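Local structure of esterase E25 (Uncultured bacterium, 4Q05) at residues Q217-E221 against Q222-L226; R274-D278 against P279-P283. The protein probably hydrolyses carboxylic esters, as a dimeric alpha/beta-hydrolase of the GTSAG motif subfamily within the bacterial hormone-sensitive lipase family. All blocks are in the same frame, centred on the assembly; numbering follows the deposited sequence.

Overall arrangement
Interaction 1 (217-226) comes first along the chain and ends helix 206-221, leading into strand 229-235; interaction 2 (274-283) follows in the loop between helix 262-271 and strand 294-299. Those two strands are parallel neighbours in the central sheet of the alpha/beta-hydrolase fold. Although the centres lie about 19 Å apart, the two sites touch: Q217 NE2 probably donates to P283 O, 2.9 Å away. P283 also packs on N210 and M213 of helix 206-221, and N210 bonds V281 O. The loop of interaction 2 therefore lies along the helix that probably starts at the nucleophile elbow, while interaction 1 closes that helix's far end.

Interaction 1: Q217-E221 against Q222-L226; sequences QHLIE and QEVDL
H218 lays one face of its imidazole beneath the side chain of Q222, with CG of Q222 4.0 Å from the centroid of the H218 ring, a CH-pi contact. The ring reaches there because its CG stands anti to the backbone N (chi1 -176°), and the glutamine bends at chi2, its amide plane 35° from the ring. F185 of helix 179-194 meets the same ring edge-to-face. Q222 N gives an i to i+4 bond back to H218 O (2.9 Å). An alanine in place of H218 would keep that backbone bond but is likely to leave the Q222 methylene without its aromatic floor and F185 without its ring partner.

L219 comes next, its carbonyl O taking the 6→1 bond from V224 N at 2.9 Å. Its apolar side chain suits this side of the turn: CD2 meets V224 CB at 3.7 Å, while CB packs on L226 CD2 at 3.6 Å, the two leucines sliding past each other in opposite directions. I220 receives a weak 5→2 bond at its O from E223 N (3.2 Å), and its CG1 touches L226 CD1 at 3.7 Å, the side chains crossing at about a right angle. E223 takes a positive phi (59°), turning the chain back over the last turn. These two bonds and the accompanying apolar contact of L219 with V224 make this a Schellman motif ending the helix.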
ATOM      1  N   GLN A 217       6.256 -20.725   8.441  1.00 25.52           N
ATOM      2  CA  GLN A 217       7.706 -20.858   8.482  1.00 30.84           C
ATOM      3  C   GLN A 217       8.122 -22.216   9.056  1.00 33.49           C
ATOM      4  O   GLN A 217       9.022 -22.876   8.536  1.00 36.89           O
ATOM      5  CB  GLN A 217       8.318 -19.708   9.286  1.00 29.21           C
ATOM      6  CG  GLN A 217       8.282 -18.397   8.514  1.00 29.10           C
ATOM      7  CD  GLN A 217       8.520 -17.194   9.384  1.00 30.47           C
ATOM      8  OE1 GLN A 217       8.143 -17.175  10.550  1.00 30.02           O
ATOM      9  NE2 GLN A 217       9.137 -16.178   8.820  1.00 30.60           N
ATOM     10  N   HIS A 218       7.440 -22.626  10.117  1.00 34.44           N
ATOM     11  CA  HIS A 218       7.647 -23.933  10.733  1.00 35.54           C
ATOM     12  C   HIS A 218       7.340 -25.058   9.737  1.00 40.94           C
ATOM     13  O   HIS A 218       8.168 -25.947   9.516  1.00 38.62           O
ATOM     14  CB  HIS A 218       6.765 -24.054  11.977  1.00 38.56           C
ATOM     15  CG  HIS A 218       6.968 -25.321  12.753  1.00 53.18           C
ATOM     16  ND1 HIS A 218       8.217 -25.823  13.053  1.00 53.21           N
ATOM     17  CD2 HIS A 218       6.077 -26.178  13.310  1.00 51.81           C
ATOM     18  CE1 HIS A 218       8.087 -26.939  13.749  1.00 54.12           C
ATOM     19  NE2 HIS A 218       6.798 -27.174  13.921  1.00 57.74           N
ATOM     20  N   LEU A 219       6.162 -25.001   9.118  1.00 29.63           N
ATOM     21  CA  LEU A 219       5.779 -25.988   8.106  1.00 30.89           C
ATOM     22  C   LEU A 219       6.816 -26.116   7.001  1.00 39.51           C
ATOM     23  O   LEU A 219       7.135 -27.222   6.561  1.00 38.45           O
ATOM     24  CB  LEU A 219       4.429 -25.645   7.478  1.00 30.93           C
ATOM     25  CG  LEU A 219       3.225 -25.569   8.406  1.00 35.18           C
ATOM     26  CD1 LEU A 219       2.010 -25.062   7.638  1.00 27.18           C
ATOM     27  CD2 LEU A 219       2.950 -26.923   9.045  1.00 31.07           C
ATOM     28  N   ILE A 220       7.321 -24.984   6.527  1.00 35.84           N
ATOM     29  CA  ILE A 220       8.300 -25.006   5.454  1.00 37.39           C
ATOM     30  C   ILE A 220       9.575 -25.698   5.922  1.00 39.21           C
ATOM     31  O   ILE A 220      10.157 -26.494   5.186  1.00 43.23           O
ATOM     32  CB  ILE A 220       8.594 -23.587   4.934  1.00 37.41           C
ATOM     33  CG1 ILE A 220       7.393 -23.067   4.144  1.00 32.02           C
ATOM     34  CG2 ILE A 220       9.823 -23.582   4.051  1.00 36.36           C
ATOM     35  CD1 ILE A 220       7.422 -21.565   3.925  1.00 36.06           C
ATOM     36  N   GLU A 221       9.984 -25.404   7.152  1.00 39.00           N
ATOM     37  CA  GLU A 221      11.147 -26.032   7.769  1.00 42.58           C
ATOM     38  C   GLU A 221      10.967 -27.544   7.842  1.00 49.23           C
ATOM     39  O   GLU A 221      11.880 -28.305   7.524  1.00 45.50           O
ATOM     40  CB  GLU A 221      11.339 -25.519   9.197  1.00 46.28           C
ATOM     41  CG  GLU A 221      11.855 -24.096   9.327  1.00 57.97           C
ATOM     42  CD  GLU A 221      11.865 -23.610  10.777  1.00 67.00           C
ATOM     43  OE1 GLU A 221      11.651 -24.449  11.689  1.00 68.63           O
ATOM     44  OE2 GLU A 221      12.079 -22.392  11.002  1.00 64.03           O
ATOM     45  N   GLN A 222       9.786 -27.960   8.291  1.00 46.42           N
ATOM     46  CA  GLN A 222       9.465 -29.364   8.510  1.00 43.55           C
ATOM     47  C   GLN A 222       8.995 -30.065   7.241  1.00 42.66           C
ATOM     48  O   GLN A 222       8.662 -31.247   7.270  1.00 48.63           O
ATOM     49  CB  GLN A 222       8.389 -29.493   9.584  1.00 41.24           C
ATOM     50  CG  GLN A 222       8.827 -29.009  10.947  1.00 44.22           C
ATOM     51  CD  GLN A 222       9.991 -29.816  11.499  1.00 62.68           C
ATOM     52  OE1 GLN A 222      11.026 -29.259  11.883  1.00 60.71           O
ATOM     53  NE2 GLN A 222       9.829 -31.135  11.540  1.00 58.89           N
ATOM     54  N   GLU A 223       8.980 -29.338   6.128  1.00 40.97           N
ATOM     55  CA  GLU A 223       8.558 -29.900   4.843  1.00 48.67           C
ATOM     56  C   GLU A 223       7.134 -30.444   4.881  1.00 43.06           C
ATOM     57  O   GLU A 223       6.802 -31.396   4.178  1.00 45.46           O
ATOM     58  CB  GLU A 223       9.534 -30.985   4.365  1.00 45.72           C
ATOM     59  CG  GLU A 223      10.904 -30.442   3.995  1.00 56.08           C
ATOM     60  CD  GLU A 223      11.937 -31.535   3.774  1.00 67.59           C
ATOM     61  OE1 GLU A 223      11.548 -32.717   3.646  1.00 65.86           O
ATOM     62  OE2 GLU A 223      13.143 -31.206   3.730  1.00 65.63           O
ATOM     63  N   VAL A 224       6.295 -29.838   5.710  1.00 39.14           N
ATOM     64  CA  VAL A 224       4.881 -30.187   5.748  1.00 39.38           C
ATOM     65  C   VAL A 224       4.138 -29.437   4.646  1.00 39.34           C
ATOM     66  O   VAL A 224       4.515 -28.322   4.291  1.00 38.21           O
ATOM     67  CB  VAL A 224       4.273 -29.836   7.109  1.00 33.57           C
ATOM     68  CG1 VAL A 224       2.812 -30.235   7.159  1.00 33.15           C
ATOM     69  CG2 VAL A 224       5.059 -30.521   8.218  1.00 39.10           C
ATOM     70  N   ASP A 225       3.099 -30.054   4.093  1.00 35.38           N
ATOM     71  CA  ASP A 225       2.300 -29.421   3.050  1.00 34.85           C
ATOM     72  C   ASP A 225       1.779 -28.053   3.517  1.00 33.63           C
ATOM     73  O   ASP A 225       1.418 -27.885   4.677  1.00 33.45           O
ATOM     74  CB  ASP A 225       1.135 -30.321   2.657  1.00 33.47           C
ATOM     75  CG  ASP A 225       1.565 -31.505   1.793  1.00 44.53           C
ATOM     76  OD1 ASP A 225       2.779 -31.699   1.584  1.00 47.13           O
ATOM     77  OD2 ASP A 225       0.674 -32.242   1.321  1.00 45.22           O
ATOM     78  N   LEU A 226       1.742 -27.083   2.610  1.00 32.59           N
ATOM     79  CA  LEU A 226       1.363 -25.712   2.971  1.00 28.08           C
ATOM     80  C   LEU A 226      -0.053 -25.399   2.538  1.00 27.82           C
ATOM     81  O   LEU A 226      -0.577 -26.030   1.630  1.00 30.05           O
ATOM     82  CB  LEU A 226       2.301 -24.713   2.306  1.00 30.70           C
ATOM     83  CG  LEU A 226       3.792 -24.940   2.544  1.00 33.90           C
ATOM     84  CD1 LEU A 226       4.598 -23.889   1.791  1.00 35.26           C
ATOM     85  CD2 LEU A 226       4.089 -24.885   4.022  1.00 33.30           C
TER

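Interaction 2: R274-D278 against P279-P283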
ATOM      1  N   ARG A 274      11.903 -13.274  24.968  1.00 30.71           N
ATOM      2  CA  ARG A 274      12.580 -13.238  23.667  1.00 27.08           C
ATOM      3  C   ARG A 274      12.793 -11.809  23.202  1.00 28.47           C
ATOM      4  O   ARG A 274      12.026 -10.920  23.549  1.00 31.05           O
ATOM      5  CB  ARG A 274      11.767 -13.990  22.606  1.00 26.72           C
ATOM      6  CG  ARG A 274      11.769 -15.495  22.788  1.00 33.97           C
ATOM      7  CD  ARG A 274      11.030 -16.193  21.649  1.00 32.92           C
ATOM      8  NE  ARG A 274      11.058 -17.639  21.825  1.00 40.40           N
ATOM      9  CZ  ARG A 274      12.101 -18.407  21.517  1.00 43.15           C
ATOM     10  NH1 ARG A 274      13.201 -17.864  21.002  1.00 42.70           N
ATOM     11  NH2 ARG A 274      12.044 -19.718  21.717  1.00 42.48           N
ATOM     12  N   ASP A 275      13.840 -11.591  22.408  1.00 26.80           N
ATOM     13  CA  ASP A 275      14.050 -10.299  21.771  1.00 30.46           C
ATOM     14  C   ASP A 275      12.872 -10.015  20.847  1.00 25.11           C
ATOM     15  O   ASP A 275      12.350 -10.925  20.207  1.00 30.36           O
ATOM     16  CB  ASP A 275      15.353 -10.287  20.972  1.00 32.00           C
ATOM     17  CG  ASP A 275      15.705  -8.902  20.479  1.00 44.03           C
ATOM     18  OD1 ASP A 275      16.299  -8.127  21.267  1.00 53.36           O
ATOM     19  OD2 ASP A 275      15.379  -8.577  19.314  1.00 41.27           O
ATOM     20  N   LEU A 276      12.460  -8.757  20.764  1.00 23.63           N
ATOM     21  CA  LEU A 276      11.277  -8.435  19.988  1.00 27.48           C
ATOM     22  C   LEU A 276      11.498  -8.603  18.482  1.00 31.74           C
ATOM     23  O   LEU A 276      10.536  -8.679  17.729  1.00 30.21           O
ATOM     24  CB  LEU A 276      10.772  -7.035  20.326  1.00 28.00           C
ATOM     25  CG  LEU A 276      10.332  -6.846  21.778  1.00 25.55           C
ATOM     26  CD1 LEU A 276       9.513  -5.597  21.902  1.00 26.76           C
ATOM     27  CD2 LEU A 276       9.542  -8.065  22.275  1.00 25.18           C
ATOM     28  N   LYS A 277      12.756  -8.658  18.042  1.00 25.81           N
ATOM     29  CA  LYS A 277      13.044  -8.942  16.628  1.00 26.06           C
ATOM     30  C   LYS A 277      13.348 -10.414  16.374  1.00 29.51           C
ATOM     31  O   LYS A 277      13.662 -10.810  15.254  1.00 28.47           O
ATOM     32  CB  LYS A 277      14.182  -8.062  16.107  1.00 28.57           C
ATOM     33  CG  LYS A 277      13.878  -6.576  16.214  1.00 27.68           C
ATOM     34  CD  LYS A 277      14.967  -5.750  15.553  1.00 34.47           C
ATOM     35  CE  LYS A 277      14.680  -4.272  15.694  1.00 34.90           C
ATOM     36  NZ  LYS A 277      15.741  -3.447  15.050  1.00 43.41           N
ATOM     37  N   ASP A 278      13.248 -11.230  17.414  1.00 25.59           N
ATOM     38  CA  ASP A 278      13.332 -12.679  17.260  1.00 28.09           C
ATOM     39  C   ASP A 278      12.216 -13.102  16.295  1.00 28.76           C
ATOM     40  O   ASP A 278      11.078 -12.705  16.479  1.00 30.25           O
ATOM     41  CB  ASP A 278      13.135 -13.321  18.646  1.00 28.09           C
ATOM     42  CG  ASP A 278      13.292 -14.832  18.643  1.00 31.70           C
ATOM     43  OD1 ASP A 278      12.980 -15.477  17.629  1.00 30.53           O
ATOM     44  OD2 ASP A 278      13.698 -15.386  19.688  1.00 38.99           O
ATOM     45  N   PRO A 279      12.539 -13.896  15.255  1.00 28.09           N
ATOM     46  CA  PRO A 279      11.516 -14.242  14.253  1.00 29.29           C
ATOM     47  C   PRO A 279      10.358 -15.017  14.844  1.00 31.62           C
ATOM     48  O   PRO A 279       9.292 -15.065  14.239  1.00 28.38           O
ATOM     49  CB  PRO A 279      12.268 -15.136  13.256  1.00 31.46           C
ATOM     50  CG  PRO A 279      13.706 -14.760  13.409  1.00 34.09           C
ATOM     51  CD  PRO A 279      13.877 -14.381  14.869  1.00 33.47           C
ATOM     52  N   LEU A 280      10.552 -15.631  16.006  1.00 29.54           N
ATOM     53  CA  LEU A 280       9.446 -16.327  16.637  1.00 29.96           C
ATOM     54  C   LEU A 280       8.449 -15.309  17.192  1.00 28.75           C
ATOM     55  O   LEU A 280       7.259 -15.594  17.292  1.00 32.10           O
ATOM     56  CB  LEU A 280       9.947 -17.287  17.720  1.00 36.95           C
ATOM     57  CG  LEU A 280      10.775 -18.469  17.200  1.00 41.52           C
ATOM     58  CD1 LEU A 280      11.346 -19.293  18.353  1.00 43.58           C
ATOM     59  CD2 LEU A 280       9.941 -19.345  16.276  1.00 41.36           C
ATOM     60  N   VAL A 281       8.949 -14.121  17.532  1.00 26.41           N
ATOM     61  CA  VAL A 281       8.114 -13.028  18.028  1.00 24.64           C
ATOM     62  C   VAL A 281       7.634 -12.120  16.888  1.00 30.58           C
ATOM     63  O   VAL A 281       6.490 -11.663  16.878  1.00 26.28           O
ATOM     64  CB  VAL A 281       8.896 -12.166  19.031  1.00 29.48           C
ATOM     65  CG1 VAL A 281       8.064 -10.981  19.482  1.00 28.19           C
ATOM     66  CG2 VAL A 281       9.348 -13.009  20.236  1.00 28.48           C
ATOM     67  N   SER A 282       8.530 -11.846  15.941  1.00 23.48           N
ATOM     68  CA  SER A 282       8.227 -10.957  14.821  1.00 24.01           C
ATOM     69  C   SER A 282       8.638 -11.675  13.554  1.00 26.11           C
ATOM     70  O   SER A 282       9.775 -11.545  13.106  1.00 25.06           O
ATOM     71  CB  SER A 282       9.017  -9.665  14.964  1.00 25.89           C
ATOM     72  OG  SER A 282       8.573  -8.934  16.097  1.00 24.18           O
ATOM     73  N   PRO A 283       7.726 -12.489  13.007  1.00 23.22           N
ATOM     74  CA  PRO A 283       8.025 -13.407  11.905  1.00 23.98           C
ATOM     75  C   PRO A 283       8.517 -12.719  10.621  1.00 23.93           C
ATOM     76  O   PRO A 283       9.091 -13.402   9.773  1.00 24.33           O
ATOM     77  CB  PRO A 283       6.680 -14.103  11.644  1.00 24.00           C
ATOM     78  CG  PRO A 283       5.875 -13.894  12.840  1.00 29.92           C
ATOM     79  CD  PRO A 283       6.354 -12.646  13.518  1.00 28.01           C
TER
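With CG anti to the backbone N (chi1 -176°), D278 brings its carboxylate beside the amide of L280, which bonds OD1; R274, with its chain extended from CG to NE, brings its guanidinium to the other oxygen. The bond from L280 N to D278 OD1 is 2.9 Å long and nearly straight (168°), although the donor lies above the carboxylate plane. It forms an Asx turn at the start of residues 279-281, which have helical backbone angles. P279 suits the first of these positions, since its ring fixes phi and it has no amide hydrogen needing a partner. D278 O then accepts twice: from S282 N at 2.7 Å, in the carbonyl plane, and from V281 N at 2.8 Å, well above that plane.

Before it, a type I turn from D275 to D278 is steadied by a second Asx turn, in which D275 OD2 accepts from K277 N. On the outer side R274 NH1 makes a salt bridge to D278 OD2 (2.8 Å), reaching its syn side. The flat guanidinium also offers a face to L280, whose CD1 sits over its centre, 3.4 Å from R274 CZ. The aliphatic part of R274 is used too: its CB meets V281 CG2 at 3.5 Å. V281, buried, turns its other methyl, CG1, to L276. S282, also buried, gives its hydroxyl to L276 O at 2.6 Å and accepts from M239 N.

With an arginine on one oxygen and a peptide N-H on the other, the D278 carboxylate is probably stabilised as the anion, and D278 links R274 before it to L280 after it.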